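Local coordinates for extracellular matrix-binding protein ebh (Staphylococcus aureus subsp. aureus, PDB 4KJM) that is probably an adhesin that binds extracellular matrix, with this fragment made of helical FIVAR and GA-module sequence, at residues N12-S15 with G16-S20; A71-G74 with T75-N79; A84-T87 with A88-A92; V119-N122 with A123-N127. All coordinates share one frame; numbering follows the deposited sequence.

Interaction 1 of 4, residues N12-S15 with G16-S20; sequences NDKS and GTLAS. With ZN (zinc ion), chain E.
Thr17 grips Asp13 O with two donors. Its backbone N makes the helical bond at 3.1 Å from Asp13 O, and its hydroxyl OG1 bonds to that same Asp13 O at 3.0 Å, from well above the carbonyl plane. Threonine suits the place because chi1 of -59° sets OG1 beside its own N, turned back toward the preceding turn, and leaves CG2 for packing. The carboxylate of Asp13 divides its work: OD1 binds a zinc ion at 1.9 Å, while OD2 forms a salt bridge to Lys69. Two cations sharing one carboxylate would probably favour its ionised form. A further turn is closed by Leu18 N, 2.9 Å from Lys14 O. After the helix, Ser20 OG donates in the carbonyl plane to Thr17 O at 2.7 Å, and it also caps Phe23 N of the next helix. Farther out the packing is light: Lys14 CG meets Leu18 CD1 at 4.0 Å, the two chains crossing at a slant, and the long lysine chain carries NZ on to a salt bridge with Glu42. This short helix 14-18 lies against helix 28-44, where Lys14 rests on Val38, Thr17 and Leu18 pack on Tyr34, and Leu18 also reaches Asn35.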
ATOM      1  N   ASN A  12      -1.330 -12.590  -1.218  1.00 44.26           N
ATOM      2  CA  ASN A  12      -2.750 -12.324  -1.024  1.00 45.67           C
ATOM      3  C   ASN A  12      -3.040 -10.813  -1.085  1.00 43.37           C
ATOM      4  O   ASN A  12      -4.172 -10.375  -1.092  1.00 41.08           O
ATOM      5  CB  ASN A  12      -3.202 -12.883   0.321  1.00 52.41           C
ATOM      6  CG  ASN A  12      -3.413 -14.383   0.319  1.00 60.76           C
ATOM      7  OD1 ASN A  12      -3.483 -15.015  -0.729  1.00 66.86           O
ATOM      8  ND2 ASN A  12      -3.527 -14.953   1.500  1.00 55.55           N
ATOM      9  N   ASP A  13      -1.987 -10.024  -1.139  1.00 41.66           N
ATOM     10  CA  ASP A  13      -2.152  -8.592  -1.270  1.00 35.77           C
ATOM     11  C   ASP A  13      -2.062  -8.053  -2.697  1.00 30.70           C
ATOM     12  O   ASP A  13      -2.201  -6.889  -2.953  1.00 28.03           O
ATOM     13  CB  ASP A  13      -1.148  -7.876  -0.429  1.00 40.95           C
ATOM     14  CG  ASP A  13      -1.488  -6.458  -0.262  1.00 36.42           C
ATOM     15  OD1 ASP A  13      -2.677  -6.217  -0.132  1.00 31.86           O
ATOM     16  OD2 ASP A  13      -0.593  -5.635  -0.276  1.00 31.77           O
ATOM     17  N   LYS A  14      -1.805  -8.980  -3.580  1.00 30.89           N
ATOM     18  CA  LYS A  14      -1.675  -8.810  -4.981  1.00 29.53           C
ATOM     19  C   LYS A  14      -2.779  -7.921  -5.557  1.00 25.70           C
ATOM     20  O   LYS A  14      -2.517  -6.926  -6.163  1.00 22.62           O
ATOM     21  CB  LYS A  14      -1.700 -10.196  -5.589  1.00 33.05           C
ATOM     22  CG  LYS A  14      -1.673 -10.315  -7.084  1.00 39.75           C
ATOM     23  CD  LYS A  14      -2.029 -11.744  -7.452  1.00 44.29           C
ATOM     24  CE  LYS A  14      -2.451 -11.967  -8.889  1.00 43.55           C
ATOM     25  NZ  LYS A  14      -2.002 -13.302  -9.401  1.00 39.85           N
ATOM     26  N   SER A  15      -4.017  -8.294  -5.337  1.00 24.29           N
ATOM     27  CA  SER A  15      -5.059  -7.617  -6.067  1.00 25.11           C
ATOM     28  C   SER A  15      -5.235  -6.116  -5.634  1.00 23.80           C
ATOM     29  O   SER A  15      -5.507  -5.250  -6.489  1.00 23.94           O
ATOM     30  CB  SER A  15      -6.348  -8.466  -6.066  1.00 27.87           C
ATOM     31  OG  SER A  15      -6.910  -8.546  -4.789  1.00 33.75           O
ATOM     32  N   GLY A  16      -5.095  -5.802  -4.339  1.00 23.44           N
ATOM     33  CA  GLY A  16      -5.207  -4.446  -3.881  1.00 23.62           C
ATOM     34  C   GLY A  16      -3.983  -3.608  -4.372  1.00 22.95           C
ATOM     35  O   GLY A  16      -4.099  -2.420  -4.743  1.00 23.60           O
ATOM     36  N   THR A  17      -2.835  -4.253  -4.446  1.00 22.58           N
ATOM     37  CA  THR A  17      -1.664  -3.588  -4.977  1.00 22.18           C
ATOM     38  C   THR A  17      -1.860  -3.246  -6.441  1.00 21.22           C
ATOM     39  O   THR A  17      -1.579  -2.105  -6.871  1.00 20.95           O
ATOM     40  CB  THR A  17      -0.372  -4.419  -4.751  1.00 23.74           C
ATOM     41  OG1 THR A  17      -0.183  -4.648  -3.354  1.00 26.46           O
ATOM     42  CG2 THR A  17       0.813  -3.681  -5.318  1.00 22.70           C
ATOM     43  N   LEU A  18      -2.377  -4.198  -7.204  1.00 19.91           N
ATOM     44  CA  LEU A  18      -2.467  -4.035  -8.616  1.00 20.74           C
ATOM     45  C   LEU A  18      -3.511  -2.956  -8.946  1.00 21.86           C
ATOM     46  O   LEU A  18      -3.533  -2.448 -10.049  1.00 22.38           O
ATOM     47  CB  LEU A  18      -2.861  -5.335  -9.285  1.00 22.70           C
ATOM     48  CG  LEU A  18      -1.828  -6.462  -9.322  1.00 24.05           C
ATOM     49  CD1 LEU A  18      -2.282  -7.740 -10.088  1.00 28.35           C
ATOM     50  CD2 LEU A  18      -0.523  -5.944  -9.820  1.00 24.88           C
ATOM     51  N   ALA A  19      -4.444  -2.703  -8.037  1.00 19.87           N
ATOM     52  CA  ALA A  19      -5.443  -1.669  -8.255  1.00 21.24           C
ATOM     53  C   ALA A  19      -4.994  -0.278  -7.717  1.00 23.09           C
ATOM     54  O   ALA A  19      -5.720   0.695  -7.849  1.00 25.53           O
ATOM     55  CB  ALA A  19      -6.695  -2.076  -7.554  1.00 21.70           C
ATOM     56  N   SER A  20      -3.847  -0.193  -7.079  1.00 23.66           N
ATOM     57  CA  SER A  20      -3.381   1.026  -6.459  1.00 21.74           C
ATOM     58  C   SER A  20      -2.691   1.931  -7.537  1.00 23.00           C
ATOM     59  O   SER A  20      -2.066   1.482  -8.500  1.00 22.20           O
ATOM     60  CB  SER A  20      -2.404   0.720  -5.299  1.00 21.34           C
ATOM     61  OG  SER A  20      -1.099   0.300  -5.791  1.00 20.08           O
TER
HETATM   62 ZN    ZN E 203      -3.492  -4.597   0.469  0.50 27.17          ZN
HETATM   63  O   HOH W   1      -5.559  -7.549  -2.028  1.00 31.27           O
HETATM   64  O   HOH W   2      -2.414  -3.383  -0.296  0.40 23.95           O
HETATM   65  O   HOH W   3      -5.755  -5.097   1.041  0.50 17.38           O
HETATM   66  O   HOH W   4      -3.795  -3.013  -0.752  0.50 24.45           O

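Interaction 2 of 4, residues A71-G74 with T75-N79; sequences ALNG and TQNLN. With NA (sodium ion), chain C.
Asn73 and Asn77 are brought together by their first torsions: chi1 of 65° places Asn73 CG between its backbone N and carbonyl carbon, and chi1 of -78° swings Asn77 CG back toward the preceding turn. Their amide planes stand 59° apart, with Asn73 OD1 3.5 Å from Asn77 ND2. The polar ends are used in other directions: Asn73 OD1 accepts from Asp27 N, and Asn77 ND2 donates to Asp25 O and Asp27 OD1, so both asparagines, able to donate and accept, tie the helix start to the loop around Asp25 to Asp27. The exposed Gln76 crosses Asn73 at a slant, its CG 3.9 Å from Asn73 CB. Beneath the side chains, Asn77 N bonds to Asn73 O and Leu78 N to Gly74 O, each at 2.9 Å. The compact Gly74 is buried, and its carbonyl also accepts from Gln21 NE2. Just upstream, Leu72 O binds a sodium ion at 2.4 Å, a site completed by waters and His70 O. Asn73 occupies the N-cap position of helix 74-90, though its side chain makes no capping bond; what results is a short link between helix 55-71 and helix 74-90, near where FIVAR sequence gives way to the GA module.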
ATOM      1  N   ALA A  71       9.774  -1.039  -4.613  1.00 33.07           N
ATOM      2  CA  ALA A  71      10.336  -0.328  -5.779  1.00 31.81           C
ATOM      3  C   ALA A  71       9.247   0.362  -6.626  1.00 29.33           C
ATOM      4  O   ALA A  71       9.540   1.322  -7.309  1.00 28.95           O
ATOM      5  CB  ALA A  71      11.220  -1.256  -6.625  1.00 32.10           C
ATOM      6  N   LEU A  72       7.979  -0.025  -6.506  1.00 26.99           N
ATOM      7  CA  LEU A  72       6.927   0.644  -7.294  1.00 26.23           C
ATOM      8  C   LEU A  72       6.923   2.118  -7.002  1.00 28.24           C
ATOM      9  O   LEU A  72       7.055   2.548  -5.834  1.00 27.41           O
ATOM     10  CB  LEU A  72       5.557   0.043  -6.956  1.00 25.17           C
ATOM     11  CG  LEU A  72       5.406  -1.437  -7.257  1.00 24.66           C
ATOM     12  CD1 LEU A  72       4.092  -1.905  -6.718  1.00 25.47           C
ATOM     13  CD2 LEU A  72       5.383  -1.639  -8.750  1.00 25.72           C
ATOM     14  N   ASN A  73       6.831   2.932  -8.053  1.00 30.15           N
ATOM     15  CA  ASN A  73       7.017   4.366  -7.893  1.00 29.15           C
ATOM     16  C   ASN A  73       5.965   5.251  -8.541  1.00 27.75           C
ATOM     17  O   ASN A  73       6.276   6.373  -8.912  1.00 27.56           O
ATOM     18  CB  ASN A  73       8.370   4.743  -8.445  1.00 30.89           C
ATOM     19  CG  ASN A  73       8.492   4.526  -9.924  1.00 31.33           C
ATOM     20  OD1 ASN A  73       7.758   3.757 -10.534  1.00 29.22           O
ATOM     21  ND2 ASN A  73       9.560   5.090 -10.479  1.00 33.74           N
ATOM     22  N   GLY A  74       4.743   4.751  -8.700  1.00 26.41           N
ATOM     23  CA  GLY A  74       3.640   5.534  -9.156  1.00 25.18           C
ATOM     24  C   GLY A  74       3.380   6.829  -8.428  1.00 25.22           C
ATOM     25  O   GLY A  74       3.083   7.859  -9.054  1.00 25.75           O
ATOM     26  N   THR A  75       3.490   6.820  -7.106  1.00 25.13           N
ATOM     27  CA  THR A  75       3.268   8.010  -6.320  1.00 26.15           C
ATOM     28  C   THR A  75       4.272   9.121  -6.646  1.00 28.64           C
ATOM     29  O   THR A  75       3.870  10.272  -6.930  1.00 26.82           O
ATOM     30  CB  THR A  75       3.343   7.674  -4.820  1.00 30.85           C
ATOM     31  OG1 THR A  75       2.404   6.641  -4.521  1.00 31.12           O
ATOM     32  CG2 THR A  75       2.991   8.839  -4.004  1.00 34.13           C
ATOM     33  N   GLN A  76       5.562   8.753  -6.669  1.00 29.15           N
ATOM     34  CA  GLN A  76       6.603   9.723  -7.048  1.00 34.27           C
ATOM     35  C   GLN A  76       6.449  10.159  -8.500  1.00 31.22           C
ATOM     36  O   GLN A  76       6.617  11.335  -8.799  1.00 30.91           O
ATOM     37  CB  GLN A  76       8.027   9.203  -6.737  1.00 39.74           C
ATOM     38  CG  GLN A  76       8.778   8.598  -7.927  1.00 46.78           C
ATOM     39  CD  GLN A  76      10.320   8.407  -7.706  1.00 53.06           C
ATOM     40  OE1 GLN A  76      10.939   7.377  -8.114  1.00 51.94           O
ATOM     41  NE2 GLN A  76      10.946   9.420  -7.101  1.00 61.96           N
ATOM     42  N   ASN A  77       6.069   9.248  -9.388  1.00 29.37           N
ATOM     43  CA  ASN A  77       5.810   9.636 -10.799  1.00 28.41           C
ATOM     44  C   ASN A  77       4.673  10.673 -10.919  1.00 27.12           C
ATOM     45  O   ASN A  77       4.719  11.610 -11.725  1.00 28.63           O
ATOM     46  CB  ASN A  77       5.496   8.413 -11.652  1.00 26.93           C
ATOM     47  CG  ASN A  77       6.736   7.644 -12.027  1.00 29.84           C
ATOM     48  OD1 ASN A  77       7.822   8.172 -11.854  1.00 28.58           O
ATOM     49  ND2 ASN A  77       6.583   6.382 -12.535  1.00 28.68           N
ATOM     50  N   LEU A  78       3.616  10.468 -10.164  1.00 25.77           N
ATOM     51  CA  LEU A  78       2.547  11.441 -10.098  1.00 25.28           C
ATOM     52  C   LEU A  78       3.020  12.772  -9.566  1.00 27.09           C
ATOM     53  O   LEU A  78       2.735  13.802 -10.183  1.00 27.16           O
ATOM     54  CB  LEU A  78       1.384  10.919  -9.278  1.00 26.19           C
ATOM     55  CG  LEU A  78       0.215  11.844  -9.060  1.00 26.82           C
ATOM     56  CD1 LEU A  78      -0.334  12.394 -10.373  1.00 27.50           C
ATOM     57  CD2 LEU A  78      -0.847  11.136  -8.179  1.00 29.49           C
ATOM     58  N   ASN A  79       3.745  12.782  -8.441  1.00 28.91           N
ATOM     59  CA  ASN A  79       4.259  14.076  -7.944  1.00 32.21           C
ATOM     60  C   ASN A  79       5.182  14.772  -8.941  1.00 31.53           C
ATOM     61  O   ASN A  79       5.148  16.013  -9.059  1.00 32.70           O
ATOM     62  CB  ASN A  79       4.878  13.937  -6.550  1.00 35.16           C
ATOM     63  CG  ASN A  79       3.830  13.663  -5.455  1.00 37.41           C
ATOM     64  OD1 ASN A  79       2.716  14.162  -5.515  1.00 40.08           O
ATOM     65  ND2 ASN A  79       4.210  12.910  -4.450  1.00 37.06           N
TER
HETATM   66 NA    NA C 201       7.564   2.594  -3.536  1.00 35.19          NA
HETATM   67  O   HOH W   5       5.946   1.012  -3.093  1.00 28.14           O
HETATM   68  O   HOH W   6       6.140   4.498  -3.846  1.00 41.17           O
HETATM   69  O   HOH W   7       9.395   4.229  -3.877  1.00 39.68           O

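Interaction 3 of 4, residues A84-T87 with A88-A92; sequences AAIT and AINGA
From Ala84 to Asn90 the backbone is helical, and four successive i to i+4 bonds run from the N atoms of Ala88, Ile89, Asn90 and Gly91 to the O atoms of Ala84, Ala85, Ile86 and Thr87, the shortest being Asn90 N to Ile86 O at 2.7 Å. Among the side chains, Ile86 and Asn90 run side by side in the same direction, one turn apart, and the methyl CG2 of Ile86 touches the amide nitrogen ND2 of Asn90 at 3.6 Å. Asn90 OD1 bonds to Lys104 NZ, so the amide bridges to helix 97-108 while its aliphatic neighbour packs on Lys104 and Ala107 of that helix. On the buried flank, Ile89 sets CG1 against the oxygen of Ala85, 3.2 Å from Ala85 O; chi1 of -71° turns CG1 back along the helix. Branched and greasy, Ile89 fills the space toward Leu103 and Ala123, whereas the small Ala85 and Ala88 let Ala107 and Gln120 of the neighbouring helices come near. Near the C-terminal end of the helix, Ile89 O and Ala92 O both accept from Lys100 NZ, whose positive charge would probably suit the negative end of the helix dipole. With Ala85 and Ile89 buried against the other two helices and Thr87 and Asn90 exposed, the pattern fits the three-helix bundle of GA modules, here built from helices 74-90, 97-108 and 113-127.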
ATOM      1  N   ALA A  84       6.110  19.061 -13.049  1.00 33.33           N
ATOM      2  CA  ALA A  84       6.365  19.401 -14.447  1.00 33.79           C
ATOM      3  C   ALA A  84       5.247  20.256 -15.048  1.00 34.82           C
ATOM      4  O   ALA A  84       5.514  21.192 -15.846  1.00 34.45           O
ATOM      5  CB  ALA A  84       6.630  18.156 -15.281  1.00 33.42           C
ATOM      6  N   ALA A  85       3.985  19.923 -14.771  1.00 30.84           N
ATOM      7  CA  ALA A  85       2.857  20.695 -15.280  1.00 32.61           C
ATOM      8  C   ALA A  85       2.891  22.107 -14.713  1.00 34.03           C
ATOM      9  O   ALA A  85       2.691  23.093 -15.433  1.00 32.38           O
ATOM     10  CB  ALA A  85       1.521  20.002 -14.937  1.00 33.83           C
ATOM     11  N   ILE A  86       3.162  22.198 -13.424  1.00 34.62           N
ATOM     12  CA  ILE A  86       3.198  23.512 -12.714  1.00 37.54           C
ATOM     13  C   ILE A  86       4.276  24.421 -13.295  1.00 38.45           C
ATOM     14  O   ILE A  86       4.072  25.616 -13.563  1.00 39.29           O
ATOM     15  CB  ILE A  86       3.469  23.302 -11.216  1.00 37.78           C
ATOM     16  CG1 ILE A  86       2.272  22.570 -10.574  1.00 38.76           C
ATOM     17  CG2 ILE A  86       3.769  24.627 -10.514  1.00 41.54           C
ATOM     18  CD1 ILE A  86       0.968  23.309 -10.605  1.00 39.23           C
ATOM     19  N   THR A  87       5.446  23.833 -13.469  1.00 40.10           N
ATOM     20  CA  THR A  87       6.564  24.539 -14.046  1.00 42.90           C
ATOM     21  C   THR A  87       6.187  25.054 -15.418  1.00 42.31           C
ATOM     22  O   THR A  87       6.430  26.222 -15.737  1.00 43.04           O
ATOM     23  CB  THR A  87       7.798  23.635 -14.131  1.00 42.32           C
ATOM     24  OG1 THR A  87       8.189  23.306 -12.806  1.00 42.12           O
ATOM     25  CG2 THR A  87       8.946  24.331 -14.807  1.00 45.96           C
ATOM     26  N   ALA A  88       5.600  24.197 -16.252  1.00 40.48           N
ATOM     27  CA  ALA A  88       5.141  24.669 -17.579  1.00 40.93           C
ATOM     28  C   ALA A  88       4.124  25.825 -17.491  1.00 43.20           C
ATOM     29  O   ALA A  88       4.143  26.817 -18.283  1.00 45.94           O
ATOM     30  CB  ALA A  88       4.567  23.516 -18.377  1.00 38.57           C
ATOM     31  N   ILE A  89       3.189  25.687 -16.564  1.00 40.47           N
ATOM     32  CA  ILE A  89       2.157  26.680 -16.420  1.00 40.20           C
ATOM     33  C   ILE A  89       2.837  27.987 -15.999  1.00 44.22           C
ATOM     34  O   ILE A  89       2.557  29.057 -16.538  1.00 45.66           O
ATOM     35  CB  ILE A  89       1.124  26.243 -15.396  1.00 39.49           C
ATOM     36  CG1 ILE A  89       0.275  25.072 -15.969  1.00 37.14           C
ATOM     37  CG2 ILE A  89       0.224  27.398 -14.991  1.00 41.04           C
ATOM     38  CD1 ILE A  89      -0.322  24.218 -14.868  1.00 33.98           C
ATOM     39  N   ASN A  90       3.758  27.886 -15.059  1.00 47.44           N
ATOM     40  CA  ASN A  90       4.507  29.096 -14.654  1.00 50.00           C
ATOM     41  C   ASN A  90       5.312  29.751 -15.759  1.00 52.87           C
ATOM     42  O   ASN A  90       5.390  30.961 -15.805  1.00 55.10           O
ATOM     43  CB  ASN A  90       5.355  28.809 -13.451  1.00 52.21           C
ATOM     44  CG  ASN A  90       4.520  28.738 -12.208  1.00 54.13           C
ATOM     45  OD1 ASN A  90       3.454  29.341 -12.152  1.00 56.40           O
ATOM     46  ND2 ASN A  90       4.961  27.984 -11.236  1.00 56.89           N
ATOM     47  N   GLY A  91       5.888  28.964 -16.655  1.00 53.55           N
ATOM     48  CA  GLY A  91       6.654  29.510 -17.765  1.00 56.51           C
ATOM     49  C   GLY A  91       5.814  29.883 -18.969  1.00 54.37           C
ATOM     50  O   GLY A  91       6.350  30.286 -19.975  1.00 57.85           O
ATOM     51  N   ALA A  92       4.495  29.778 -18.872  1.00 52.16           N
ATOM     52  CA  ALA A  92       3.621  30.123 -19.971  1.00 51.55           C
ATOM     53  C   ALA A  92       3.261  31.629 -19.934  1.00 56.96           C
ATOM     54  O   ALA A  92       2.211  32.042 -19.394  1.00 58.54           O
ATOM     55  CB  ALA A  92       2.365  29.263 -19.938  1.00 48.97           C
TER

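Interaction 4 of 4, residues V119-N122 with A123-N127; sequences VQHN and ATELN. With ZN (zinc ion), chain H; ZN (zinc ion), chain I.
The His121 imidazole and the Glu125 carboxylate lie side by side and point the same way, one turn apart, with planes 53° apart. Glu125 OE1 approaches the ring at a slant, 3.9 Å from NE2, while Asn122 OD1 and water 9 lie at the ring edge, in its plane. Both ring nitrogens bind zinc, ND1 one ion and NE2 another, each at 2.3 Å. Chi1 of 173° sends the ring outward from the helix, and a bend at chi2 curls Glu125 back, bringing OE1 to a long 2.7 Å from the zinc on NE2; Glu125 OE2 binds a further zinc ion. Behind these groups, Thr124 N and OG1 reach Gln120 O from opposite faces of its plane, OG1 at 3.0 Å, so the hydroxyl of this exposed threonine is satisfied by its own helix. Ala123, small and buried, fits between Leu103 and Ile89, and Val119 adds a branched side chain to the same core. A histidine and a glutamate four residues apart can thus face one zinc ion, though the glutamate bond is long. If both zinc ions are bound at once, neither ring nitrogen would keep a proton and the ring would probably have imidazolate character.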
ATOM      1  N   VAL A 119      -2.861  18.117 -18.371  1.00 28.44           N
ATOM      2  CA  VAL A 119      -2.838  19.545 -17.976  1.00 28.54           C
ATOM      3  C   VAL A 119      -1.638  20.286 -18.584  1.00 30.15           C
ATOM      4  O   VAL A 119      -1.778  21.390 -19.125  1.00 31.94           O
ATOM      5  CB  VAL A 119      -2.839  19.695 -16.461  1.00 27.94           C
ATOM      6  CG1 VAL A 119      -2.598  21.168 -16.094  1.00 31.06           C
ATOM      7  CG2 VAL A 119      -4.144  19.141 -15.869  1.00 28.58           C
ATOM      8  N   GLN A 120      -0.440  19.713 -18.461  1.00 32.10           N
ATOM      9  CA  GLN A 120       0.722  20.316 -19.072  1.00 32.43           C
ATOM     10  C   GLN A 120       0.506  20.579 -20.566  1.00 34.70           C
ATOM     11  O   GLN A 120       0.822  21.647 -21.081  1.00 35.05           O
ATOM     12  CB  GLN A 120       1.937  19.427 -18.893  1.00 34.47           C
ATOM     13  CG  GLN A 120       3.173  20.082 -19.486  1.00 37.05           C
ATOM     14  CD  GLN A 120       4.447  19.384 -19.075  1.00 41.17           C
ATOM     15  OE1 GLN A 120       4.474  18.611 -18.133  1.00 39.23           O
ATOM     16  NE2 GLN A 120       5.506  19.693 -19.755  1.00 40.88           N
ATOM     17  N   HIS A 121       0.019  19.575 -21.276  1.00 35.39           N
ATOM     18  CA  HIS A 121      -0.227  19.732 -22.719  1.00 38.21           C
ATOM     19  C   HIS A 121      -1.249  20.839 -23.013  1.00 35.69           C
ATOM     20  O   HIS A 121      -1.029  21.692 -23.872  1.00 33.51           O
ATOM     21  CB  HIS A 121      -0.705  18.408 -23.304  1.00 40.48           C
ATOM     22  CG  HIS A 121      -1.127  18.515 -24.724  1.00 45.36           C
ATOM     23  ND1 HIS A 121      -0.248  18.352 -25.769  1.00 47.29           N
ATOM     24  CD2 HIS A 121      -2.322  18.819 -25.278  1.00 46.08           C
ATOM     25  CE1 HIS A 121      -0.885  18.540 -26.907  1.00 50.63           C
ATOM     26  NE2 HIS A 121      -2.137  18.846 -26.633  1.00 49.26           N
ATOM     27  N   ASN A 122      -2.359  20.827 -22.263  1.00 34.21           N
ATOM     28  CA  ASN A 122      -3.398  21.856 -22.414  1.00 35.60           C
ATOM     29  C   ASN A 122      -2.913  23.293 -22.123  1.00 36.29           C
ATOM     30  O   ASN A 122      -3.246  24.240 -22.864  1.00 34.71           O
ATOM     31  CB  ASN A 122      -4.629  21.494 -21.593  1.00 34.50           C
ATOM     32  CG  ASN A 122      -5.280  20.208 -22.095  1.00 34.95           C
ATOM     33  OD1 ASN A 122      -5.013  19.755 -23.230  1.00 35.69           O
ATOM     34  ND2 ASN A 122      -6.078  19.596 -21.266  1.00 32.47           N
ATOM     35  N   ALA A 123      -2.101  23.443 -21.098  1.00 35.16           N
ATOM     36  CA  ALA A 123      -1.442  24.748 -20.790  1.00 37.05           C
ATOM     37  C   ALA A 123      -0.576  25.268 -21.915  1.00 40.96           C
ATOM     38  O   ALA A 123      -0.631  26.467 -22.252  1.00 44.16           O
ATOM     39  CB  ALA A 123      -0.586  24.627 -19.548  1.00 36.42           C
ATOM     40  N   THR A 124       0.207  24.360 -22.496  1.00 41.27           N
ATOM     41  CA  THR A 124       1.159  24.691 -23.562  1.00 42.38           C
ATOM     42  C   THR A 124       0.416  25.045 -24.835  1.00 41.36           C
ATOM     43  O   THR A 124       0.780  26.012 -25.545  1.00 40.39           O
ATOM     44  CB  THR A 124       2.096  23.494 -23.828  1.00 45.83           C
ATOM     45  OG1 THR A 124       2.863  23.251 -22.650  1.00 49.10           O
ATOM     46  CG2 THR A 124       3.080  23.784 -24.984  1.00 50.27           C
ATOM     47  N   GLU A 125      -0.608  24.247 -25.128  1.00 38.49           N
ATOM     48  CA  GLU A 125      -1.537  24.546 -26.231  1.00 43.33           C
ATOM     49  C   GLU A 125      -2.229  25.903 -26.057  1.00 41.84           C
ATOM     50  O   GLU A 125      -2.245  26.744 -26.975  1.00 44.93           O
ATOM     51  CB  GLU A 125      -2.548  23.401 -26.382  1.00 44.74           C
ATOM     52  CG  GLU A 125      -3.412  23.493 -27.618  1.00 50.93           C
ATOM     53  CD  GLU A 125      -2.683  23.075 -28.890  1.00 50.88           C
ATOM     54  OE1 GLU A 125      -2.142  21.956 -28.953  1.00 58.44           O
ATOM     55  OE2 GLU A 125      -2.667  23.850 -29.821  1.00 56.14           O
ATOM     56  N   LEU A 126      -2.759  26.170 -24.889  1.00 40.25           N
ATOM     57  CA  LEU A 126      -3.426  27.446 -24.661  1.00 42.22           C
ATOM     58  C   LEU A 126      -2.442  28.614 -24.733  1.00 43.84           C
ATOM     59  O   LEU A 126      -2.763  29.693 -25.209  1.00 41.59           O
ATOM     60  CB  LEU A 126      -4.133  27.430 -23.296  1.00 40.82           C
ATOM     61  CG  LEU A 126      -4.977  28.615 -22.877  1.00 40.75           C
ATOM     62  CD1 LEU A 126      -6.134  28.852 -23.859  1.00 40.93           C
ATOM     63  CD2 LEU A 126      -5.508  28.391 -21.448  1.00 38.35           C
ATOM     64  N   ASN A 127      -1.230  28.389 -24.264  1.00 44.71           N
ATOM     65  CA  ASN A 127      -0.223  29.433 -24.295  1.00 50.49           C
ATOM     66  C   ASN A 127       0.191  29.835 -25.680  1.00 54.11           C
ATOM     67  O   ASN A 127       0.605  30.940 -25.873  1.00 58.22           O
ATOM     68  CB  ASN A 127       1.035  29.004 -23.550  1.00 51.17           C
ATOM     69  CG  ASN A 127       1.989  30.163 -23.334  1.00 52.29           C
ATOM     70  OD1 ASN A 127       1.646  31.154 -22.695  1.00 53.34           O
ATOM     71  ND2 ASN A 127       3.195  30.019 -23.822  1.00 53.54           N
TER
HETATM   72 ZN    ZN H 206      -3.372  19.621 -28.471  0.70 52.04          ZN
HETATM   73 ZN    ZN I 207       1.996  18.571 -25.410  0.50 56.94          ZN
HETATM   74  O   HOH W   8      -2.317  18.741 -30.123  0.30 23.80           O
HETATM   75  O   HOH W   9      -5.296  19.881 -27.968  0.70 37.78           O
HETATM   76  O   HOH W  10      -3.235  18.249 -29.924  0.70 46.43           O
HETATM   77  O   HOH W  11       1.693  16.834 -25.032  0.50 27.78           O
HETATM   78  O   HOH W  12       1.774  16.809 -26.345  0.50 53.01           O

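How the interactions relate
All four contacts are local turns along one elongated, largely helical chain, and three of them carry metal: sodium at interaction 2, zinc at interactions 1 and 4. Interactions 1 and 2 meet directly, Thr17 CG2 lying 4.0 Å from Leu72 CD1, so the short helix 14-18 packs beside the link that carries the sodium ion. Interactions 2 and 3 share helix 74-90, with centres about 20 Å apart. Interactions 3 and 4 are the closest pair, centres about 9 Å apart: Ile89 CG1 packs on Ala123 CB at 3.7 Å. Interactions 1 and 4 sit on opposite sides of the chain's centre, their centres about 34 Å apart, so their zinc sites are quite separate.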